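Local coordinates for protein CD8 alpha antigen (Sus scrofa, PDB 5EDX) that probably serves as a T-cell co-receptor, pairing as an alpha-alpha homodimer through its immunoglobulin V-set domains to bind MHC class I molecules, at residues A[30-38]-A[46-54]; A[63-71]-A[80-88]. One frame throughout, in Å; residues are numbered along the deposited sequence.

In the fold
Interactions 1 and 2 follow one another along the chain, the 30-38/46-54 pair closing before the 63-71/80-88 pair opens, and their centres lie about 14 Å apart. Interaction 1 spans an antiparallel hairpin; interaction 2 joins the open end of another to its flanking loops. They belong to different sheets of the V-set sandwich: strands 33-38 and 47-52 sit inside the sheet holding 90-98 and 101-111, whereas 68-73 is an edge strand, with 76-81 between it and 18-24. M50 packs on S69 and G70 between the sheets, and the loop residue L63 packs on L49. Interaction 1 is buried and also reaches the second subunit; interaction 2 is partly exposed and touches no other chain of the assembly.

Interaction 1 (A[30-38]-A[46-54]); sequences LTSCSWLYQ and PIFLMYLSK
W35 and M50 pair across two antiparallel strands, 33-38 and 47-52, whose axes approach to 4.7 Å at 170°. Six backbone hydrogen bonds hold them: C33 and L52 exchange two, Y37 and I47 exchange two, W35 N gives to M50 O, and W35 O takes L49 N. That last pair marks a classic beta bulge, since L49 and M50 both face W35 and the register slips by one before L36 meets F48.

The apolar contacts fall on two faces. On that of C33, W35 and Y37, the indole edge does the touching: L52 CD1 lies in the ring plane 3.7 Å from W35 CD1, and M50 CG is 4.1 Å from the same atom. M50 runs alongside W35; with CG between its backbone N and carbonyl carbon (chi1 67°) and chi2 near-extended (-168°), SD comes 5.4 Å from the centroid of the five-membered ring in an oblique Met-aromatic contact. I47 CD1 meets the Y37 ring in its plane, 3.7 Å from CD2. L49 CD1 packs 4.0 Å from Y37 CB.

On the other face, S34 OG sits at the edge of the F48 ring, 3.8 Å from CE1, and L36 CD2 reaches F48 CA. Toward the open end of the hairpin a water joins S32 OG to Y51 OH, and another links T31 O to K54 N.

Strand 90-98 flanks 33-38 on its far side. W35 and C33 pack against the C22-C94 disulfide, the tryptophan-on-disulfide core signature of an immunoglobulin domain, W35 and M50 against L79 of the opposing sheet, while L36 and F48 touch F104 and S100 of the second subunit.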
ATOM      1  N   LEU A  30      -1.666  14.293  16.488  1.00 21.34           N
ATOM      2  CA  LEU A  30      -0.647  13.361  16.015  1.00 25.27           C
ATOM      3  C   LEU A  30      -0.979  12.766  14.650  1.00 20.11           C
ATOM      4  O   LEU A  30      -0.141  12.110  14.037  1.00 22.15           O
ATOM      5  CB  LEU A  30      -0.448  12.223  17.024  1.00 30.99           C
ATOM      6  CG  LEU A  30      -0.201  12.619  18.482  1.00 34.47           C
ATOM      7  CD1 LEU A  30      -0.027  11.376  19.346  1.00 35.84           C
ATOM      8  CD2 LEU A  30       1.005  13.537  18.599  1.00 38.79           C
ATOM      9  N   THR A  31      -2.203  12.988  14.181  1.00 17.15           N
ATOM     10  CA  THR A  31      -2.682  12.364  12.949  1.00 12.12           C
ATOM     11  C   THR A  31      -1.761  12.660  11.769  1.00 20.30           C
ATOM     12  O   THR A  31      -1.391  13.804  11.521  1.00 15.87           O
ATOM     13  CB  THR A  31      -4.119  12.813  12.613  1.00 15.45           C
ATOM     14  OG1 THR A  31      -4.996  12.383  13.663  1.00 14.52           O
ATOM     15  CG2 THR A  31      -4.590  12.209  11.298  1.00 14.23           C
ATOM     16  N   SER A  32      -1.395  11.616  11.043  1.00 19.97           N
ATOM     17  CA  SER A  32      -0.523  11.772   9.895  1.00 19.14           C
ATOM     18  C   SER A  32      -1.119  10.990   8.752  1.00 23.43           C
ATOM     19  O   SER A  32      -1.997  10.152   8.951  1.00 24.44           O
ATOM     20  CB  SER A  32       0.872  11.243  10.218  1.00 21.92           C
ATOM     21  OG  SER A  32       0.841   9.835  10.397  1.00 31.97           O
ATOM     22  N   CYS A  33      -0.641  11.263   7.548  1.00 16.45           N
ATOM     23  CA  CYS A  33      -1.154  10.593   6.374  1.00 18.30           C
ATOM     24  C   CYS A  33      -0.070  10.538   5.305  1.00 16.71           C
ATOM     25  O   CYS A  33       0.685  11.491   5.129  1.00 16.25           O
ATOM     26  CB  CYS A  33      -2.370  11.352   5.852  1.00 25.82           C
ATOM     27  SG  CYS A  33      -3.341  10.458   4.634  1.00 40.91           S
ATOM     28  N   SER A  34       0.023   9.410   4.610  1.00 14.10           N
ATOM     29  CA  SER A  34       0.967   9.279   3.511  1.00  9.48           C
ATOM     30  C   SER A  34       0.204   9.157   2.206  1.00 12.33           C
ATOM     31  O   SER A  34      -0.755   8.399   2.117  1.00 14.78           O
ATOM     32  CB  SER A  34       1.842   8.043   3.704  1.00 10.17           C
ATOM     33  OG  SER A  34       2.667   8.186   4.842  1.00 13.29           O
ATOM     34  N   TRP A  35       0.624   9.911   1.200  1.00  8.42           N
ATOM     35  CA  TRP A  35       0.064   9.764  -0.137  1.00  6.97           C
ATOM     36  C   TRP A  35       0.827   8.681  -0.895  1.00  7.25           C
ATOM     37  O   TRP A  35       2.053   8.702  -0.945  1.00 11.23           O
ATOM     38  CB  TRP A  35       0.137  11.087  -0.900  1.00  9.73           C
ATOM     39  CG  TRP A  35      -0.938  12.062  -0.531  1.00  6.07           C
ATOM     40  CD1 TRP A  35      -0.811  13.163   0.269  1.00 10.21           C
ATOM     41  CD2 TRP A  35      -2.307  12.017  -0.943  1.00  9.63           C
ATOM     42  NE1 TRP A  35      -2.023  13.810   0.376  1.00  8.86           N
ATOM     43  CE2 TRP A  35      -2.955  13.129  -0.364  1.00  9.12           C
ATOM     44  CE3 TRP A  35      -3.048  11.149  -1.752  1.00 10.55           C
ATOM     45  CZ2 TRP A  35      -4.306  13.390  -0.569  1.00  9.69           C
ATOM     46  CZ3 TRP A  35      -4.386  11.411  -1.958  1.00 12.88           C
ATOM     47  CH2 TRP A  35      -5.006  12.521  -1.366  1.00 11.26           C
ATOM     48  N   LEU A  36       0.080   7.747  -1.474  1.00  8.10           N
ATOM     49  CA  LEU A  36       0.632   6.653  -2.263  1.00  8.42           C
ATOM     50  C   LEU A  36       0.044   6.698  -3.665  1.00 10.08           C
ATOM     51  O   LEU A  36      -1.006   7.290  -3.895  1.00  9.82           O
ATOM     52  CB  LEU A  36       0.302   5.307  -1.620  1.00  7.85           C
ATOM     53  CG  LEU A  36       0.711   5.139  -0.156  1.00  9.81           C
ATOM     54  CD1 LEU A  36       0.248   3.777   0.366  1.00 12.28           C
ATOM     55  CD2 LEU A  36       2.222   5.299   0.002  1.00 10.81           C
ATOM     56  N   TYR A  37       0.733   6.060  -4.597  1.00  9.34           N
ATOM     57  CA  TYR A  37       0.307   6.035  -5.990  1.00  9.50           C
ATOM     58  C   TYR A  37       0.491   4.629  -6.542  1.00  9.50           C
ATOM     59  O   TYR A  37       1.454   3.945  -6.198  1.00 10.32           O
ATOM     60  CB  TYR A  37       1.143   7.034  -6.788  1.00  8.95           C
ATOM     61  CG  TYR A  37       1.085   6.876  -8.292  1.00  8.92           C
ATOM     62  CD1 TYR A  37      -0.003   7.337  -9.026  1.00  8.37           C
ATOM     63  CD2 TYR A  37       2.146   6.302  -8.981  1.00 12.81           C
ATOM     64  CE1 TYR A  37      -0.038   7.202 -10.429  1.00  8.87           C
ATOM     65  CE2 TYR A  37       2.123   6.164 -10.360  1.00 13.65           C
ATOM     66  CZ  TYR A  37       1.033   6.618 -11.079  1.00 16.16           C
ATOM     67  OH  TYR A  37       1.028   6.476 -12.453  1.00 12.79           O
ATOM     68  N   GLN A  38      -0.441   4.183  -7.376  1.00  7.44           N
ATOM     69  CA  GLN A  38      -0.220   2.940  -8.108  1.00  8.40           C
ATOM     70  C   GLN A  38      -0.436   3.171  -9.593  1.00  9.93           C
ATOM     71  O   GLN A  38      -1.386   3.840  -9.990  1.00  9.89           O
ATOM     72  CB  GLN A  38      -1.118   1.808  -7.607  1.00  9.69           C
ATOM     73  CG  GLN A  38      -0.745   0.459  -8.227  1.00  9.87           C
ATOM     74  CD  GLN A  38      -1.663  -0.675  -7.809  1.00 12.58           C
ATOM     75  OE1 GLN A  38      -2.879  -0.514  -7.762  1.00 12.26           O
ATOM     76  NE2 GLN A  38      -1.080  -1.839  -7.527  1.00 10.99           N
ATOM     77  N   PRO A  46       2.887  -0.201  -4.967  1.00 11.93           N
ATOM     78  CA  PRO A  46       2.613   1.220  -4.745  1.00  9.55           C
ATOM     79  C   PRO A  46       3.904   2.012  -4.612  1.00  8.40           C
ATOM     80  O   PRO A  46       4.954   1.477  -4.238  1.00 11.32           O
ATOM     81  CB  PRO A  46       1.873   1.230  -3.401  1.00 11.53           C
ATOM     82  CG  PRO A  46       1.359  -0.142  -3.221  1.00 15.11           C
ATOM     83  CD  PRO A  46       2.347  -1.046  -3.889  1.00  9.60           C
ATOM     84  N   ILE A  47       3.797   3.300  -4.902  1.00 11.07           N
ATOM     85  CA  ILE A  47       4.908   4.229  -4.836  1.00 11.01           C
ATOM     86  C   ILE A  47       4.610   5.257  -3.743  1.00 10.18           C
ATOM     87  O   ILE A  47       3.549   5.872  -3.739  1.00 11.40           O
ATOM     88  CB  ILE A  47       5.077   4.928  -6.197  1.00 11.31           C
ATOM     89  CG1 ILE A  47       5.418   3.881  -7.271  1.00 17.07           C
ATOM     90  CG2 ILE A  47       6.152   6.007  -6.134  1.00 13.57           C
ATOM     91  CD1 ILE A  47       5.330   4.394  -8.685  1.00 22.89           C
ATOM     92  N   PHE A  48       5.538   5.417  -2.805  1.00 10.01           N
ATOM     93  CA  PHE A  48       5.405   6.415  -1.749  1.00 10.97           C
ATOM     94  C   PHE A  48       5.639   7.806  -2.335  1.00 10.70           C
ATOM     95  O   PHE A  48       6.643   8.040  -3.004  1.00 11.17           O
ATOM     96  CB  PHE A  48       6.416   6.124  -0.627  1.00 10.66           C
ATOM     97  CG  PHE A  48       6.498   7.203   0.433  1.00  9.43           C
ATOM     98  CD1 PHE A  48       5.568   7.261   1.461  1.00 10.14           C
ATOM     99  CD2 PHE A  48       7.527   8.133   0.413  1.00 11.56           C
ATOM    100  CE1 PHE A  48       5.654   8.247   2.444  1.00  9.37           C
ATOM    101  CE2 PHE A  48       7.615   9.123   1.391  1.00 10.50           C
ATOM    102  CZ  PHE A  48       6.676   9.173   2.404  1.00 12.10           C
ATOM    103  N   LEU A  49       4.713   8.729  -2.091  1.00  9.00           N
ATOM    104  CA  LEU A  49       4.889  10.107  -2.555  1.00 10.15           C
ATOM    105  C   LEU A  49       5.344  11.040  -1.432  1.00 12.62           C
ATOM    106  O   LEU A  49       6.351  11.734  -1.574  1.00 13.86           O
ATOM    107  CB  LEU A  49       3.612  10.637  -3.201  1.00  9.79           C
ATOM    108  CG  LEU A  49       3.069   9.839  -4.383  1.00  7.90           C
ATOM    109  CD1 LEU A  49       1.755  10.454  -4.845  1.00  9.45           C
ATOM    110  CD2 LEU A  49       4.093   9.801  -5.523  1.00 10.19           C
ATOM    111  N   MET A  50       4.610  11.058  -0.323  1.00 11.56           N
ATOM    112  CA  MET A  50       4.988  11.906   0.808  1.00  9.20           C
ATOM    113  C   MET A  50       4.256  11.544   2.085  1.00 11.39           C
ATOM    114  O   MET A  50       3.199  10.912   2.059  1.00 10.65           O
ATOM    115  CB  MET A  50       4.719  13.374   0.486  1.00 10.61           C
ATOM    116  CG  MET A  50       3.245  13.692   0.341  1.00 14.19           C
ATOM    117  SD  MET A  50       2.947  15.323  -0.374  1.00 15.24           S
ATOM    118  CE  MET A  50       3.502  15.085  -2.066  1.00 13.90           C
ATOM    119  N   TYR A  51       4.838  11.964   3.202  1.00 10.12           N
ATOM    120  CA  TYR A  51       4.259  11.781   4.520  1.00 10.47           C
ATOM    121  C   TYR A  51       3.935  13.176   5.032  1.00 10.49           C
ATOM    122  O   TYR A  51       4.761  14.086   4.929  1.00 10.62           O
ATOM    123  CB  TYR A  51       5.275  11.078   5.421  1.00  9.58           C
ATOM    124  CG  TYR A  51       4.951  11.075   6.904  1.00  9.56           C
ATOM    125  CD1 TYR A  51       4.301   9.997   7.493  1.00 12.84           C
ATOM    126  CD2 TYR A  51       5.337  12.133   7.723  1.00 16.12           C
ATOM    127  CE1 TYR A  51       4.025   9.980   8.847  1.00 16.06           C
ATOM    128  CE2 TYR A  51       5.060  12.126   9.085  1.00 17.73           C
ATOM    129  CZ  TYR A  51       4.403  11.045   9.639  1.00 16.58           C
ATOM    130  OH  TYR A  51       4.127  11.025  10.991  1.00 18.40           O
ATOM    131  N   LEU A  52       2.719  13.353   5.547  1.00  7.95           N
ATOM    132  CA  LEU A  52       2.270  14.651   6.037  1.00 13.07           C
ATOM    133  C   LEU A  52       1.808  14.559   7.486  1.00 11.96           C
ATOM    134  O   LEU A  52       1.066  13.653   7.854  1.00 12.17           O
ATOM    135  CB  LEU A  52       1.121  15.177   5.177  1.00 10.49           C
ATOM    136  CG  LEU A  52       1.430  15.382   3.691  1.00 13.25           C
ATOM    137  CD1 LEU A  52       0.143  15.590   2.910  1.00 11.93           C
ATOM    138  CD2 LEU A  52       2.388  16.558   3.487  1.00 15.23           C
ATOM    139  N   SER A  53       2.255  15.501   8.305  1.00 10.56           N
ATOM    140  CA  SER A  53       1.804  15.591   9.692  1.00 12.26           C
ATOM    141  C   SER A  53       2.047  17.009  10.170  1.00 16.09           C
ATOM    142  O   SER A  53       2.738  17.776   9.505  1.00 15.01           O
ATOM    143  CB  SER A  53       2.568  14.612  10.584  1.00 14.07           C
ATOM    144  OG  SER A  53       3.901  15.049  10.808  1.00 14.76           O
ATOM    145  N   LYS A  54       1.484  17.355  11.323  1.00 15.29           N
ATOM    146  CA  LYS A  54       1.665  18.692  11.871  1.00 15.05           C
ATOM    147  C   LYS A  54       3.146  19.058  12.001  1.00 18.18           C
ATOM    148  O   LYS A  54       3.553  20.163  11.647  1.00 19.44           O
ATOM    149  CB  LYS A  54       0.972  18.788  13.235  1.00 16.76           C
ATOM    150  CG  LYS A  54       1.173  20.119  13.941  1.00 25.22           C
ATOM    151  CD  LYS A  54       0.415  20.156  15.271  1.00 29.10           C
ATOM    152  CE  LYS A  54       0.727  21.433  16.039  1.00 32.45           C
ATOM    153  NZ  LYS A  54       0.095  21.460  17.391  1.00 41.22           N
TER
HETATM  154  O   HOH W   1      -0.160  15.677  12.992  1.00 18.99           O
HETATM  155  O   HOH W   2       2.628   8.328  12.148  1.00 52.05           O

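Interaction 2 (A[63-71]-A[80-88]); sequences LDTRYISGY and ILHRFREED
Y67 and R85 stack flat on each other, the guanidinium plane 5° from the ring plane with centres 4.4 Å apart. R85 CD adds a CH-pi contact over the same ring, 4.0 Å from its centroid and offset toward the rim. The guanidinium lies over Y67 CB, R85 CZ being 3.5 Å from Y67 CB, while I68 CD1 meets its edge at 3.6 Å from R85 NH2.

Three backbone hydrogen bonds zip the hairpin: S69 and I80 exchange two, and H82 N gives to Y67 O at 2.8 Å. I68 and L81 run side by side, and I80 CD1 reaches the Y71 ring at 3.8 Å from CE2.

Salt bridges work within each segment. R85, bent at chi3 (-66°), grips D88 side-on, NE to OD1 and NH2 to OD2, and R85 N also reaches OD1. R66 grips D64 side-on, and R66 N also gives to D64 OD1, closing an Asx turn.

Y92 OH bonds D88 O, the tyrosine corner of immunoglobulin domains. Water 3 donates to both Y67 O and D88 OD1 and accepts from R83 N. D88 thus holds R85 at NE and NH2 and fixes the rotation of the guanidinium on which Y67 lies, and its carboxylate would probably offset the charge of the stacked group.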
ATOM      1  N   LEU A  63      11.056  12.641  -5.810  1.00 20.05           N
ATOM      2  CA  LEU A  63       9.779  13.237  -6.189  1.00 18.34           C
ATOM      3  C   LEU A  63      10.005  14.659  -6.687  1.00 16.56           C
ATOM      4  O   LEU A  63      10.603  15.482  -5.989  1.00 20.87           O
ATOM      5  CB  LEU A  63       8.798  13.256  -5.013  1.00 20.52           C
ATOM      6  CG  LEU A  63       7.397  13.764  -5.370  1.00 17.67           C
ATOM      7  CD1 LEU A  63       6.663  12.741  -6.222  1.00 22.53           C
ATOM      8  CD2 LEU A  63       6.599  14.086  -4.114  1.00 15.61           C
ATOM      9  N   ASP A  64       9.511  14.956  -7.885  1.00 19.97           N
ATOM     10  CA  ASP A  64       9.615  16.312  -8.418  1.00 16.80           C
ATOM     11  C   ASP A  64       8.458  17.157  -7.901  1.00 14.20           C
ATOM     12  O   ASP A  64       7.341  17.067  -8.418  1.00 12.02           O
ATOM     13  CB  ASP A  64       9.618  16.275  -9.950  1.00 18.98           C
ATOM     14  CG  ASP A  64       9.980  17.616 -10.571  1.00 19.05           C
ATOM     15  OD1 ASP A  64       9.887  18.646  -9.875  1.00 18.44           O
ATOM     16  OD2 ASP A  64      10.344  17.640 -11.765  1.00 17.06           O
ATOM     17  N   THR A  65       8.718  17.982  -6.886  1.00 14.14           N
ATOM     18  CA  THR A  65       7.649  18.714  -6.215  1.00 15.23           C
ATOM     19  C   THR A  65       7.141  19.920  -6.999  1.00 15.72           C
ATOM     20  O   THR A  65       6.219  20.607  -6.566  1.00 16.19           O
ATOM     21  CB  THR A  65       8.032  19.126  -4.771  1.00 19.05           C
ATOM     22  OG1 THR A  65       9.235  19.901  -4.790  1.00 19.72           O
ATOM     23  CG2 THR A  65       8.252  17.888  -3.911  1.00 25.18           C
ATOM     24  N   ARG A  66       7.739  20.170  -8.160  1.00 14.60           N
ATOM     25  CA  ARG A  66       7.209  21.162  -9.083  1.00 14.42           C
ATOM     26  C   ARG A  66       5.932  20.634  -9.724  1.00 15.13           C
ATOM     27  O   ARG A  66       5.076  21.411 -10.139  1.00 14.00           O
ATOM     28  CB  ARG A  66       8.237  21.494 -10.172  1.00 14.88           C
ATOM     29  CG  ARG A  66       9.488  22.192  -9.653  1.00 16.75           C
ATOM     30  CD  ARG A  66      10.551  22.302 -10.736  1.00 16.97           C
ATOM     31  NE  ARG A  66      10.965  20.993 -11.232  1.00 17.34           N
ATOM     32  CZ  ARG A  66      11.978  20.796 -12.074  1.00 23.68           C
ATOM     33  NH1 ARG A  66      12.688  21.826 -12.513  1.00 20.67           N
ATOM     34  NH2 ARG A  66      12.282  19.568 -12.471  1.00 19.29           N
ATOM     35  N   TYR A  67       5.818  19.308  -9.807  1.00 11.38           N
ATOM     36  CA  TYR A  67       4.663  18.672 -10.433  1.00  8.79           C
ATOM     37  C   TYR A  67       3.713  18.026  -9.429  1.00 10.19           C
ATOM     38  O   TYR A  67       2.518  17.945  -9.677  1.00 11.47           O
ATOM     39  CB  TYR A  67       5.117  17.612 -11.434  1.00 10.86           C
ATOM     40  CG  TYR A  67       5.745  18.210 -12.664  1.00 10.06           C
ATOM     41  CD1 TYR A  67       4.955  18.668 -13.711  1.00 13.76           C
ATOM     42  CD2 TYR A  67       7.123  18.330 -12.775  1.00 12.67           C
ATOM     43  CE1 TYR A  67       5.524  19.227 -14.846  1.00 12.73           C
ATOM     44  CE2 TYR A  67       7.701  18.890 -13.906  1.00 13.50           C
ATOM     45  CZ  TYR A  67       6.897  19.332 -14.933  1.00 15.16           C
ATOM     46  OH  TYR A  67       7.467  19.890 -16.056  1.00 13.35           O
ATOM     47  N   ILE A  68       4.255  17.531  -8.322  1.00  9.99           N
ATOM     48  CA  ILE A  68       3.437  16.869  -7.307  1.00 10.89           C
ATOM     49  C   ILE A  68       3.786  17.400  -5.927  1.00 11.55           C
ATOM     50  O   ILE A  68       4.911  17.236  -5.464  1.00 13.20           O
ATOM     51  CB  ILE A  68       3.654  15.342  -7.300  1.00 13.31           C
ATOM     52  CG1 ILE A  68       3.286  14.746  -8.660  1.00 11.96           C
ATOM     53  CG2 ILE A  68       2.848  14.695  -6.160  1.00 11.24           C
ATOM     54  CD1 ILE A  68       3.427  13.241  -8.738  1.00 17.26           C
ATOM     55  N   SER A  69       2.826  18.047  -5.273  1.00  9.92           N
ATOM     56  CA  SER A  69       3.048  18.499  -3.902  1.00 10.72           C
ATOM     57  C   SER A  69       1.829  18.158  -3.054  1.00 12.46           C
ATOM     58  O   SER A  69       0.826  17.663  -3.566  1.00 12.21           O
ATOM     59  CB  SER A  69       3.333  20.001  -3.861  1.00 12.29           C
ATOM     60  OG  SER A  69       2.173  20.750  -4.182  1.00 16.56           O
ATOM     61  N   GLY A  70       1.915  18.412  -1.755  1.00  9.78           N
ATOM     62  CA  GLY A  70       0.781  18.147  -0.894  1.00 11.75           C
ATOM     63  C   GLY A  70       0.894  18.891   0.413  1.00 10.74           C
ATOM     64  O   GLY A  70       1.956  19.429   0.734  1.00 12.06           O
ATOM     65  N   TYR A  71      -0.197  18.925   1.170  1.00 10.86           N
ATOM     66  CA  TYR A  71      -0.195  19.642   2.439  1.00  9.79           C
ATOM     67  C   TYR A  71      -1.294  19.162   3.371  1.00 13.41           C
ATOM     68  O   TYR A  71      -2.241  18.504   2.951  1.00 12.23           O
ATOM     69  CB  TYR A  71      -0.306  21.155   2.209  1.00  9.03           C
ATOM     70  CG  TYR A  71      -1.648  21.649   1.707  1.00 11.38           C
ATOM     71  CD1 TYR A  71      -2.656  22.011   2.599  1.00 17.61           C
ATOM     72  CD2 TYR A  71      -1.903  21.781   0.345  1.00 13.02           C
ATOM     73  CE1 TYR A  71      -3.877  22.478   2.153  1.00 17.69           C
ATOM     74  CE2 TYR A  71      -3.133  22.252  -0.116  1.00 14.48           C
ATOM     75  CZ  TYR A  71      -4.112  22.600   0.801  1.00 15.17           C
ATOM     76  OH  TYR A  71      -5.334  23.072   0.373  1.00 20.62           O
ATOM     77  N   ILE A  80      -1.622  17.743  -4.872  1.00  8.79           N
ATOM     78  CA  ILE A  80      -1.855  18.571  -6.041  1.00  9.40           C
ATOM     79  C   ILE A  80      -0.971  18.106  -7.185  1.00  8.73           C
ATOM     80  O   ILE A  80       0.246  18.070  -7.058  1.00 10.76           O
ATOM     81  CB  ILE A  80      -1.569  20.053  -5.756  1.00 10.24           C
ATOM     82  CG1 ILE A  80      -2.538  20.598  -4.697  1.00 12.27           C
ATOM     83  CG2 ILE A  80      -1.690  20.863  -7.041  1.00 13.41           C
ATOM     84  CD1 ILE A  80      -2.067  20.400  -3.284  1.00 19.89           C
ATOM     85  N   LEU A  81      -1.595  17.721  -8.291  1.00  9.50           N
ATOM     86  CA  LEU A  81      -0.866  17.423  -9.516  1.00 11.08           C
ATOM     87  C   LEU A  81      -0.910  18.722 -10.316  1.00 11.44           C
ATOM     88  O   LEU A  81      -1.936  19.068 -10.901  1.00 12.21           O
ATOM     89  CB  LEU A  81      -1.543  16.285 -10.276  1.00 10.93           C
ATOM     90  CG  LEU A  81      -1.915  15.040  -9.460  1.00 12.58           C
ATOM     91  CD1 LEU A  81      -2.669  14.041 -10.326  1.00 12.66           C
ATOM     92  CD2 LEU A  81      -0.684  14.393  -8.833  1.00 12.70           C
ATOM     93  N   HIS A  82       0.199  19.454 -10.306  1.00 11.65           N
ATOM     94  CA  HIS A  82       0.211  20.840 -10.778  1.00 13.56           C
ATOM     95  C   HIS A  82       0.058  21.029 -12.276  1.00 14.06           C
ATOM     96  O   HIS A  82      -0.536  22.014 -12.725  1.00 17.36           O
ATOM     97  CB  HIS A  82       1.483  21.538 -10.304  1.00 13.79           C
ATOM     98  CG  HIS A  82       1.459  21.894  -8.851  1.00 14.02           C
ATOM     99  ND1 HIS A  82       2.057  21.119  -7.885  1.00 19.80           N
ATOM    100  CD2 HIS A  82       0.887  22.935  -8.203  1.00 11.55           C
ATOM    101  CE1 HIS A  82       1.864  21.673  -6.698  1.00 13.08           C
ATOM    102  NE2 HIS A  82       1.154  22.774  -6.866  1.00 20.28           N
ATOM    103  N   ARG A  83       0.614  20.100 -13.043  1.00 12.85           N
ATOM    104  CA  ARG A  83       0.683  20.242 -14.486  1.00 14.22           C
ATOM    105  C   ARG A  83       0.602  18.835 -15.052  1.00 12.32           C
ATOM    106  O   ARG A  83       1.614  18.231 -15.411  1.00 13.16           O
ATOM    107  CB  ARG A  83       2.012  20.908 -14.868  1.00 20.25           C
ATOM    108  CG  ARG A  83       1.936  21.871 -16.040  1.00 29.04           C
ATOM    109  CD  ARG A  83       3.220  22.692 -16.157  1.00 18.71           C
ATOM    110  NE  ARG A  83       3.087  24.028 -15.581  1.00 18.00           N
ATOM    111  CZ  ARG A  83       4.096  24.881 -15.427  1.00 16.20           C
ATOM    112  NH1 ARG A  83       5.325  24.534 -15.792  1.00 16.17           N
ATOM    113  NH2 ARG A  83       3.884  26.079 -14.901  1.00 17.97           N
ATOM    114  N   PHE A  84      -0.622  18.321 -15.118  1.00 11.77           N
ATOM    115  CA  PHE A  84      -0.873  16.892 -15.285  1.00 12.14           C
ATOM    116  C   PHE A  84      -0.098  16.285 -16.451  1.00 13.24           C
ATOM    117  O   PHE A  84      -0.227  16.721 -17.598  1.00 15.50           O
ATOM    118  CB  PHE A  84      -2.382  16.643 -15.422  1.00 10.80           C
ATOM    119  CG  PHE A  84      -2.773  15.192 -15.356  1.00 10.24           C
ATOM    120  CD1 PHE A  84      -2.684  14.493 -14.164  1.00 13.21           C
ATOM    121  CD2 PHE A  84      -3.260  14.538 -16.475  1.00 13.05           C
ATOM    122  CE1 PHE A  84      -3.049  13.167 -14.095  1.00  9.82           C
ATOM    123  CE2 PHE A  84      -3.632  13.203 -16.410  1.00 15.76           C
ATOM    124  CZ  PHE A  84      -3.521  12.516 -15.221  1.00 12.60           C
ATOM    125  N   ARG A  85       0.716  15.283 -16.143  1.00 13.68           N
ATOM    126  CA  ARG A  85       1.506  14.593 -17.154  1.00 12.20           C
ATOM    127  C   ARG A  85       0.825  13.286 -17.557  1.00 15.24           C
ATOM    128  O   ARG A  85       0.023  12.726 -16.803  1.00 12.99           O
ATOM    129  CB  ARG A  85       2.916  14.333 -16.618  1.00 13.10           C
ATOM    130  CG  ARG A  85       3.667  15.612 -16.233  1.00 14.22           C
ATOM    131  CD  ARG A  85       4.890  15.337 -15.348  1.00 15.04           C
ATOM    132  NE  ARG A  85       4.516  14.811 -14.038  1.00 15.20           N
ATOM    133  CZ  ARG A  85       5.376  14.521 -13.065  1.00 17.18           C
ATOM    134  NH1 ARG A  85       6.678  14.713 -13.239  1.00 15.45           N
ATOM    135  NH2 ARG A  85       4.939  14.035 -11.915  1.00 16.12           N
ATOM    136  N   GLU A  86       1.141  12.797 -18.750  1.00 11.53           N
ATOM    137  CA  GLU A  86       0.560  11.547 -19.219  1.00 12.06           C
ATOM    138  C   GLU A  86       0.862  10.430 -18.224  1.00 16.83           C
ATOM    139  O   GLU A  86       0.011   9.584 -17.933  1.00 14.09           O
ATOM    140  CB  GLU A  86       1.121  11.203 -20.599  1.00 12.40           C
ATOM    141  CG  GLU A  86       0.488   9.977 -21.222  1.00 16.30           C
ATOM    142  CD  GLU A  86       0.797   9.860 -22.698  1.00 27.36           C
ATOM    143  OE1 GLU A  86       1.617  10.658 -23.197  1.00 18.33           O
ATOM    144  OE2 GLU A  86       0.218   8.974 -23.359  1.00 24.95           O
ATOM    145  N   GLU A  87       2.076  10.452 -17.686  1.00 11.05           N
ATOM    146  CA  GLU A  87       2.512   9.448 -16.730  1.00 12.38           C
ATOM    147  C   GLU A  87       1.975   9.690 -15.308  1.00 12.74           C
ATOM    148  O   GLU A  87       2.221   8.885 -14.415  1.00 11.99           O
ATOM    149  CB  GLU A  87       4.041   9.346 -16.720  1.00 13.64           C
ATOM    150  CG  GLU A  87       4.769  10.608 -16.268  1.00 14.68           C
ATOM    151  CD  GLU A  87       5.060  11.572 -17.408  1.00 16.56           C
ATOM    152  OE1 GLU A  87       4.432  11.460 -18.486  1.00 13.99           O
ATOM    153  OE2 GLU A  87       5.925  12.454 -17.220  1.00 15.18           O
ATOM    154  N   ASP A  88       1.249  10.790 -15.102  1.00 12.95           N
ATOM    155  CA  ASP A  88       0.571  11.030 -13.821  1.00 12.27           C
ATOM    156  C   ASP A  88      -0.748  10.256 -13.730  1.00 13.39           C
ATOM    157  O   ASP A  88      -1.371  10.200 -12.671  1.00 10.79           O
ATOM    158  CB  ASP A  88       0.294  12.526 -13.598  1.00 10.77           C
ATOM    159  CG  ASP A  88       1.538  13.310 -13.210  1.00 14.25           C
ATOM    160  OD1 ASP A  88       1.592  14.522 -13.516  1.00 13.58           O
ATOM    161  OD2 ASP A  88       2.455  12.725 -12.599  1.00 14.44           O
TER
HETATM  162  O   HOH W   3       1.425  17.131 -12.239  1.00 14.68           O
HETATM  163  O   HOH W   4       6.463  22.275 -17.340  1.00 15.43           O